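Local coordinates for protein ribose 5-phosphate isomerase, putative (Trypanosoma brucei brucei, PDB 6FXS) that probably interconverts ribose 5-phosphate and ribulose 5-phosphate as an RpiB-type sugar-phosphate isomerase, at residues V54-H59 with A70-R75. Residues are numbered along the deposited sequence; the frame is centred on the assembly and turned at random.
Sequences VYIGPH and ALNVAR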
ATOM      1  N   VAL B  54      24.343   9.759  -8.824  1.00 29.64           N
ATOM      2  CA  VAL B  54      25.463   8.971  -9.231  1.00 27.77           C
ATOM      3  C   VAL B  54      25.011   7.509  -9.308  1.00 28.14           C
ATOM      4  O   VAL B  54      25.017   6.768  -8.271  1.00 24.42           O
ATOM      5  CB  VAL B  54      26.626   9.121  -8.201  1.00 30.81           C
ATOM      6  CG1 VAL B  54      27.858   8.431  -8.682  1.00 30.01           C
ATOM      7  CG2 VAL B  54      26.894  10.583  -7.813  1.00 36.97           C
ATOM      8  N   TYR B  55      24.607   7.065 -10.493  1.00 27.24           N
ATOM      9  CA  TYR B  55      24.175   5.661 -10.690  1.00 29.42           C
ATOM     10  C   TYR B  55      25.372   4.723 -10.780  1.00 30.32           C
ATOM     11  O   TYR B  55      26.160   4.878 -11.705  1.00 35.41           O
ATOM     12  CB  TYR B  55      23.329   5.517 -11.961  1.00 27.06           C
ATOM     13  CG  TYR B  55      22.805   4.093 -12.168  1.00 27.05           C
ATOM     14  CD1 TYR B  55      21.935   3.513 -11.216  1.00 26.68           C
ATOM     15  CD2 TYR B  55      23.108   3.349 -13.332  1.00 27.54           C
ATOM     16  CE1 TYR B  55      21.450   2.230 -11.364  1.00 26.23           C
ATOM     17  CE2 TYR B  55      22.639   2.066 -13.496  1.00 28.30           C
ATOM     18  CZ  TYR B  55      21.772   1.507 -12.508  1.00 28.90           C
ATOM     19  OH  TYR B  55      21.288   0.221 -12.600  1.00 25.50           O
ATOM     20  N   ILE B  56      25.507   3.757  -9.868  1.00 25.62           N
ATOM     21  CA  ILE B  56      26.685   2.952  -9.779  1.00 29.89           C
ATOM     22  C   ILE B  56      26.495   1.559 -10.349  1.00 30.61           C
ATOM     23  O   ILE B  56      27.374   0.732 -10.191  1.00 30.82           O
ATOM     24  CB  ILE B  56      27.323   2.842  -8.350  1.00 34.94           C
ATOM     25  CG1 ILE B  56      26.351   2.309  -7.297  1.00 36.15           C
ATOM     26  CG2 ILE B  56      27.926   4.165  -7.865  1.00 37.76           C
ATOM     27  CD1 ILE B  56      25.890   0.899  -7.446  1.00 32.62           C
ATOM     28  N   GLY B  57      25.356   1.278 -10.959  1.00 29.92           N
ATOM     29  CA  GLY B  57      25.168   0.003 -11.672  1.00 30.73           C
ATOM     30  C   GLY B  57      23.997  -0.831 -11.093  1.00 31.80           C
ATOM     31  O   GLY B  57      23.380  -0.390 -10.087  1.00 26.98           O
ATOM     32  N   PRO B  58      23.645  -1.972 -11.718  1.00 31.14           N
ATOM     33  CA  PRO B  58      24.324  -2.473 -12.919  1.00 30.34           C
ATOM     34  C   PRO B  58      23.966  -1.740 -14.211  1.00 29.84           C
ATOM     35  O   PRO B  58      22.984  -0.960 -14.323  1.00 26.08           O
ATOM     36  CB  PRO B  58      23.910  -3.955 -12.973  1.00 30.27           C
ATOM     37  CG  PRO B  58      22.506  -3.959 -12.366  1.00 29.65           C
ATOM     38  CD  PRO B  58      22.413  -2.766 -11.446  1.00 30.65           C
ATOM     39  N   HIS B  59      24.812  -1.952 -15.228  1.00 29.62           N
ATOM     40  CA  HIS B  59      24.634  -1.200 -16.445  1.00 27.83           C
ATOM     41  C   HIS B  59      24.048  -2.038 -17.560  1.00 32.20           C
ATOM     42  O   HIS B  59      23.944  -1.547 -18.702  1.00 32.21           O
ATOM     43  CB  HIS B  59      25.954  -0.574 -16.804  1.00 27.53           C
ATOM     44  CG  HIS B  59      26.520   0.259 -15.711  1.00 25.49           C
ATOM     45  ND1 HIS B  59      25.989   1.479 -15.350  1.00 23.78           N
ATOM     46  CD2 HIS B  59      27.593   0.065 -14.909  1.00 28.03           C
ATOM     47  CE1 HIS B  59      26.714   2.000 -14.386  1.00 22.69           C
ATOM     48  NE2 HIS B  59      27.682   1.165 -14.092  1.00 25.77           N
ATOM     49  N   ALA B  70      23.900  -2.960  -3.040  1.00 22.91           N
ATOM     50  CA  ALA B  70      23.520  -2.399  -1.715  1.00 22.60           C
ATOM     51  C   ALA B  70      24.691  -1.923  -0.888  1.00 22.40           C
ATOM     52  O   ALA B  70      24.706  -0.830  -0.377  1.00 19.91           O
ATOM     53  CB  ALA B  70      22.786  -3.456  -0.909  1.00 23.83           C
ATOM     54  N   LEU B  71      25.657  -2.818  -0.744  1.00 21.94           N
ATOM     55  CA  LEU B  71      26.792  -2.562   0.100  1.00 23.30           C
ATOM     56  C   LEU B  71      27.706  -1.479  -0.490  1.00 23.57           C
ATOM     57  O   LEU B  71      28.306  -0.703   0.238  1.00 23.76           O
ATOM     58  CB  LEU B  71      27.567  -3.824   0.270  1.00 25.26           C
ATOM     59  CG  LEU B  71      26.844  -4.869   1.124  1.00 28.70           C
ATOM     60  CD1 LEU B  71      27.448  -6.238   0.905  1.00 25.62           C
ATOM     61  CD2 LEU B  71      26.867  -4.436   2.617  1.00 28.92           C
ATOM     62  N   ASN B  72      27.760  -1.442  -1.795  1.00 24.48           N
ATOM     63  CA  ASN B  72      28.481  -0.417  -2.530  1.00 28.80           C
ATOM     64  C   ASN B  72      27.919   1.018  -2.283  1.00 27.62           C
ATOM     65  O   ASN B  72      28.673   1.932  -1.913  1.00 25.01           O
ATOM     66  CB  ASN B  72      28.332  -0.757  -3.986  1.00 33.45           C
ATOM     67  CG  ASN B  72      29.381  -0.134  -4.833  1.00 46.12           C
ATOM     68  OD1 ASN B  72      30.258  -0.853  -5.292  1.00 59.59           O
ATOM     69  ND2 ASN B  72      29.309   1.183  -5.069  1.00 46.33           N
ATOM     70  N   VAL B  73      26.610   1.193  -2.499  1.00 22.82           N
ATOM     71  CA  VAL B  73      25.912   2.463  -2.171  1.00 22.86           C
ATOM     72  C   VAL B  73      26.042   2.762  -0.699  1.00 22.64           C
ATOM     73  O   VAL B  73      26.371   3.881  -0.307  1.00 22.23           O
ATOM     74  CB  VAL B  73      24.438   2.450  -2.604  1.00 22.05           C
ATOM     75  CG1 VAL B  73      23.683   3.647  -2.055  1.00 21.58           C
ATOM     76  CG2 VAL B  73      24.350   2.482  -4.124  1.00 21.86           C
ATOM     77  N   ALA B  74      25.825   1.741   0.131  1.00 22.44           N
ATOM     78  CA  ALA B  74      25.811   1.981   1.583  1.00 23.07           C
ATOM     79  C   ALA B  74      27.182   2.443   2.051  1.00 21.68           C
ATOM     80  O   ALA B  74      27.301   3.369   2.840  1.00 21.50           O
ATOM     81  CB  ALA B  74      25.392   0.735   2.344  1.00 22.41           C
ATOM     82  N   ARG B  75      28.204   1.755   1.579  1.00 23.61           N
ATOM     83  CA  ARG B  75      29.592   2.122   1.984  1.00 25.30           C
ATOM     84  C   ARG B  75      29.950   3.531   1.557  1.00 21.07           C
ATOM     85  O   ARG B  75      30.575   4.254   2.322  1.00 22.01           O
ATOM     86  CB  ARG B  75      30.612   1.095   1.461  1.00 27.42           C
ATOM     87  CG  ARG B  75      30.514  -0.126   2.325  1.00 29.98           C
ATOM     88  CD  ARG B  75      31.314  -1.279   1.809  1.00 34.87           C
ATOM     89  NE  ARG B  75      31.131  -2.413   2.744  1.00 35.56           N
ATOM     90  CZ  ARG B  75      31.105  -3.689   2.370  1.00 35.64           C
ATOM     91  NH1 ARG B  75      31.223  -4.021   1.083  1.00 31.34           N
ATOM     92  NH2 ARG B  75      30.966  -4.649   3.276  1.00 38.47           N
TER
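Ile56 carries this contact from its side, reaching across to helix 66-78 and settling against Val73 and Asn72. In the apolar part, two Ile56 atoms lie against one methyl: Ile56 CG1 is 3.8 Å from Val73 CG2, and Ile56 CD1 is 4.0 Å from Val73 CG2. With chi1 at 57°, CG1 is placed between the backbone N and carbonyl carbon of Ile56, on the helix side, and the CG1-CD1 arm lies across Val73 CG2, touching more closely at CG1 than at its tip. Val73 also rests on Ala26 of strand 23-29, while Tyr69 and Met76 of helix 66-78 pack on Ile56.

The second touch is polar against apolar: the amide nitrogen Asn72 ND2 comes to 3.9 Å from Ile56 CG1, the two side chains passing each other in opposite directions.

Here strand 51-55, outermost in this chain's parallel, Rossmann-like sheet, gives way to the loop that leads into helix 66-78. That helix is the connection of a beta-alpha-beta crossover to strand 84-89, passing over strand 23-29, which lies between the two.

Tyr55, in the strand, has its CB pointing away from the helix and donates from OH to Pro58 O in the loop at 2.7 Å, in the carbonyl plane and on a lone pair. Gly57 N sits over the centre of the Tyr55 ring. The peptide bond between Gly57 and Pro58 is cis.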